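Local coordinates for protein probable sugar kinase (Clostridium perfringens, PDB 3KZH) that probably acts as a pfkB-family (ribokinase-like) carbohydrate kinase, transferring phosphate to a sugar, and holds a beta-D-glucopyranose in its pocket, at residues Gly13-Asp18 / Phe61-Gly66. Sequence-based numbering, arbitrary orientation.
Sequences GASVVD and FMSILG
The hydroxyl of Ser63 joins the two segments, donating a hydrogen bond to Gly13 O and accepting one from Ser15 OG. Its bond to the carbonyl is the shorter, 2.7 Å from Ser63 OG to Gly13 O, and lies in the carbonyl plane; Ser15 OG stands 2.9 Å from Ser63 OG. Two serines suit this buried place because a hydroxyl can donate one hydrogen bond and accept another. With its OG anti to the backbone N (chi1 -161°), Ser63 reaches across to Gly13, while Ser15 points its own hydroxyl back from the facing chain. One backbone bond, Gly13 N to Met62 O at 3.2 Å, carries on the parallel pairing of 9-12 with 59-62. The Phe61 ring lies against this polar chain with its edge: Ser15 OG comes near the ring plane, 3.1 Å from Phe61 CE2, and Ala14 O lies in plane, 3.8 Å from Phe61 CZ. The slightly positive ring hydrogens thus meet oxygens. Glycine suits position 13 because its nearly flat, fully extended backbone (phi 168°, psi -174°) is one that only glycine adopts easily. Beyond Ser15 the chains diverge, 16-23 entering the small four-stranded sheet that probably forms the lid, as in ribokinase relatives, and 64-65 pairing with 89-90. Ser63 N donates to Ser88 OG; Cys45, Arg46 and Ala49 of helix 44-54 cover Phe61, Arg46 also touching Ser15, whereas helix 69-81 touches Leu65.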
ATOM      1  N   GLY A  13     -19.257   5.922   6.277  1.00 17.97           N
ATOM      2  CA  GLY A  13     -18.768   4.683   6.866  1.00 18.99           C
ATOM      3  C   GLY A  13     -17.279   4.400   6.709  1.00 19.86           C
ATOM      4  O   GLY A  13     -16.539   5.199   6.144  1.00 19.30           O
ATOM      5  N   ALA A  14     -16.867   3.213   7.144  1.00 21.53           N
ATOM      6  CA  ALA A  14     -15.467   2.769   7.122  1.00 23.32           C
ATOM      7  C   ALA A  14     -14.798   2.423   5.779  1.00 23.28           C
ATOM      8  O   ALA A  14     -15.461   2.049   4.816  1.00 25.12           O
ATOM      9  CB  ALA A  14     -15.301   1.607   8.090  1.00 20.76           C
ATOM     10  N   SER A  15     -13.476   2.602   5.747  1.00 25.80           N
ATOM     11  CA  SER A  15     -12.605   2.290   4.607  1.00 27.16           C
ATOM     12  C   SER A  15     -11.486   1.444   5.192  1.00 28.09           C
ATOM     13  O   SER A  15     -10.776   1.889   6.095  1.00 28.40           O
ATOM     14  CB  SER A  15     -11.958   3.535   3.994  1.00 26.11           C
ATOM     15  OG  SER A  15     -12.868   4.311   3.264  1.00 28.72           O
ATOM     16  N   VAL A  16     -11.330   0.227   4.679  1.00 28.01           N
ATOM     17  CA  VAL A  16     -10.293  -0.680   5.152  1.00 28.36           C
ATOM     18  C   VAL A  16      -9.382  -1.104   4.005  1.00 29.20           C
ATOM     19  O   VAL A  16      -9.856  -1.359   2.899  1.00 30.94           O
ATOM     20  CB  VAL A  16     -10.900  -1.983   5.776  1.00 28.58           C
ATOM     21  CG1 VAL A  16      -9.797  -2.836   6.440  1.00 27.21           C
ATOM     22  CG2 VAL A  16     -12.012  -1.669   6.779  1.00 26.33           C
ATOM     23  N   VAL A  17      -8.077  -1.163   4.275  1.00 27.87           N
ATOM     24  CA  VAL A  17      -7.109  -1.649   3.293  1.00 27.24           C
ATOM     25  C   VAL A  17      -6.702  -3.047   3.779  1.00 26.14           C
ATOM     26  O   VAL A  17      -6.184  -3.183   4.879  1.00 27.92           O
ATOM     27  CB  VAL A  17      -5.832  -0.748   3.179  1.00 27.23           C
ATOM     28  CG1 VAL A  17      -4.819  -1.369   2.206  1.00 27.48           C
ATOM     29  CG2 VAL A  17      -6.190   0.640   2.680  1.00 25.65           C
ATOM     30  N   ASP A  18      -6.993  -4.077   2.988  1.00 24.37           N
ATOM     31  CA  ASP A  18      -6.628  -5.458   3.318  1.00 25.81           C
ATOM     32  C   ASP A  18      -5.285  -5.836   2.676  1.00 24.93           C
ATOM     33  O   ASP A  18      -5.066  -5.580   1.494  1.00 23.50           O
ATOM     34  CB  ASP A  18      -7.700  -6.435   2.833  1.00 27.23           C
ATOM     35  CG  ASP A  18      -8.977  -6.381   3.656  1.00 29.31           C
ATOM     36  OD1 ASP A  18      -8.904  -6.296   4.896  1.00 29.86           O
ATOM     37  OD2 ASP A  18     -10.066  -6.463   3.055  1.00 30.61           O
ATOM     38  N   PHE A  61     -18.420  10.385  -0.463  1.00 15.35           N
ATOM     39  CA  PHE A  61     -18.036   9.353   0.489  1.00 16.30           C
ATOM     40  C   PHE A  61     -17.277   9.956   1.666  1.00 15.23           C
ATOM     41  O   PHE A  61     -16.106  10.303   1.549  1.00 14.61           O
ATOM     42  CB  PHE A  61     -17.214   8.230  -0.184  1.00 12.72           C
ATOM     43  CG  PHE A  61     -16.820   7.102   0.760  1.00 13.83           C
ATOM     44  CD1 PHE A  61     -17.707   6.644   1.763  1.00 11.07           C
ATOM     45  CD2 PHE A  61     -15.553   6.513   0.669  1.00 10.68           C
ATOM     46  CE1 PHE A  61     -17.340   5.628   2.661  1.00 14.86           C
ATOM     47  CE2 PHE A  61     -15.171   5.497   1.560  1.00 11.70           C
ATOM     48  CZ  PHE A  61     -16.061   5.049   2.560  1.00 12.27           C
HETATM   49  N   MSE A  62     -17.946   9.989   2.815  1.00 17.86           N
HETATM   50  CA  MSE A  62     -17.370  10.522   4.042  1.00 22.60           C
HETATM   51  C   MSE A  62     -16.885   9.348   4.883  1.00 21.14           C
HETATM   52  O   MSE A  62     -17.677   8.552   5.378  1.00 21.10           O
HETATM   53  CB  MSE A  62     -18.411  11.354   4.793  1.00 24.71           C
HETATM   54  CG  MSE A  62     -17.864  12.238   5.918  1.00 31.06           C
HETATM   55 SE   MSE A  62     -19.286  13.188   6.805  1.00 44.00          SE
HETATM   56  CE  MSE A  62     -19.720  14.340   5.353  1.00 26.39           C
ATOM     57  N   SER A  63     -15.571   9.258   5.043  1.00 19.39           N
ATOM     58  CA  SER A  63     -14.980   8.166   5.783  1.00 22.38           C
ATOM     59  C   SER A  63     -14.018   8.646   6.847  1.00 25.87           C
ATOM     60  O   SER A  63     -14.044   9.817   7.248  1.00 25.67           O
ATOM     61  CB  SER A  63     -14.274   7.225   4.803  1.00 20.70           C
ATOM     62  OG  SER A  63     -14.042   5.942   5.370  1.00 15.24           O
ATOM     63  N   ILE A  64     -13.216   7.704   7.342  1.00 27.56           N
ATOM     64  CA  ILE A  64     -12.198   7.942   8.356  1.00 30.20           C
ATOM     65  C   ILE A  64     -10.858   7.425   7.811  1.00 30.22           C
ATOM     66  O   ILE A  64     -10.655   6.221   7.672  1.00 27.91           O
ATOM     67  CB  ILE A  64     -12.543   7.208   9.678  1.00 32.34           C
ATOM     68  CG1 ILE A  64     -13.823   7.789  10.303  1.00 34.75           C
ATOM     69  CG2 ILE A  64     -11.373   7.277  10.632  1.00 30.47           C
ATOM     70  CD1 ILE A  64     -14.396   6.976  11.450  1.00 35.42           C
ATOM     71  N   LEU A  65      -9.968   8.349   7.472  1.00 32.38           N
ATOM     72  CA  LEU A  65      -8.647   7.993   6.973  1.00 35.96           C
ATOM     73  C   LEU A  65      -7.589   8.256   8.041  1.00 38.99           C
ATOM     74  O   LEU A  65      -7.903   8.773   9.123  1.00 38.91           O
ATOM     75  CB  LEU A  65      -8.322   8.750   5.689  1.00 35.92           C
ATOM     76  CG  LEU A  65      -9.145   8.425   4.448  1.00 35.00           C
ATOM     77  CD1 LEU A  65      -8.785   9.405   3.380  1.00 35.38           C
ATOM     78  CD2 LEU A  65      -8.920   7.000   3.983  1.00 34.23           C
ATOM     79  N   GLY A  66      -6.336   7.935   7.723  1.00 41.21           N
ATOM     80  CA  GLY A  66      -5.284   8.114   8.700  1.00 44.06           C
ATOM     81  C   GLY A  66      -4.034   8.891   8.398  1.00 45.79           C
ATOM     82  O   GLY A  66      -3.102   8.784   9.188  1.00 48.32           O
TER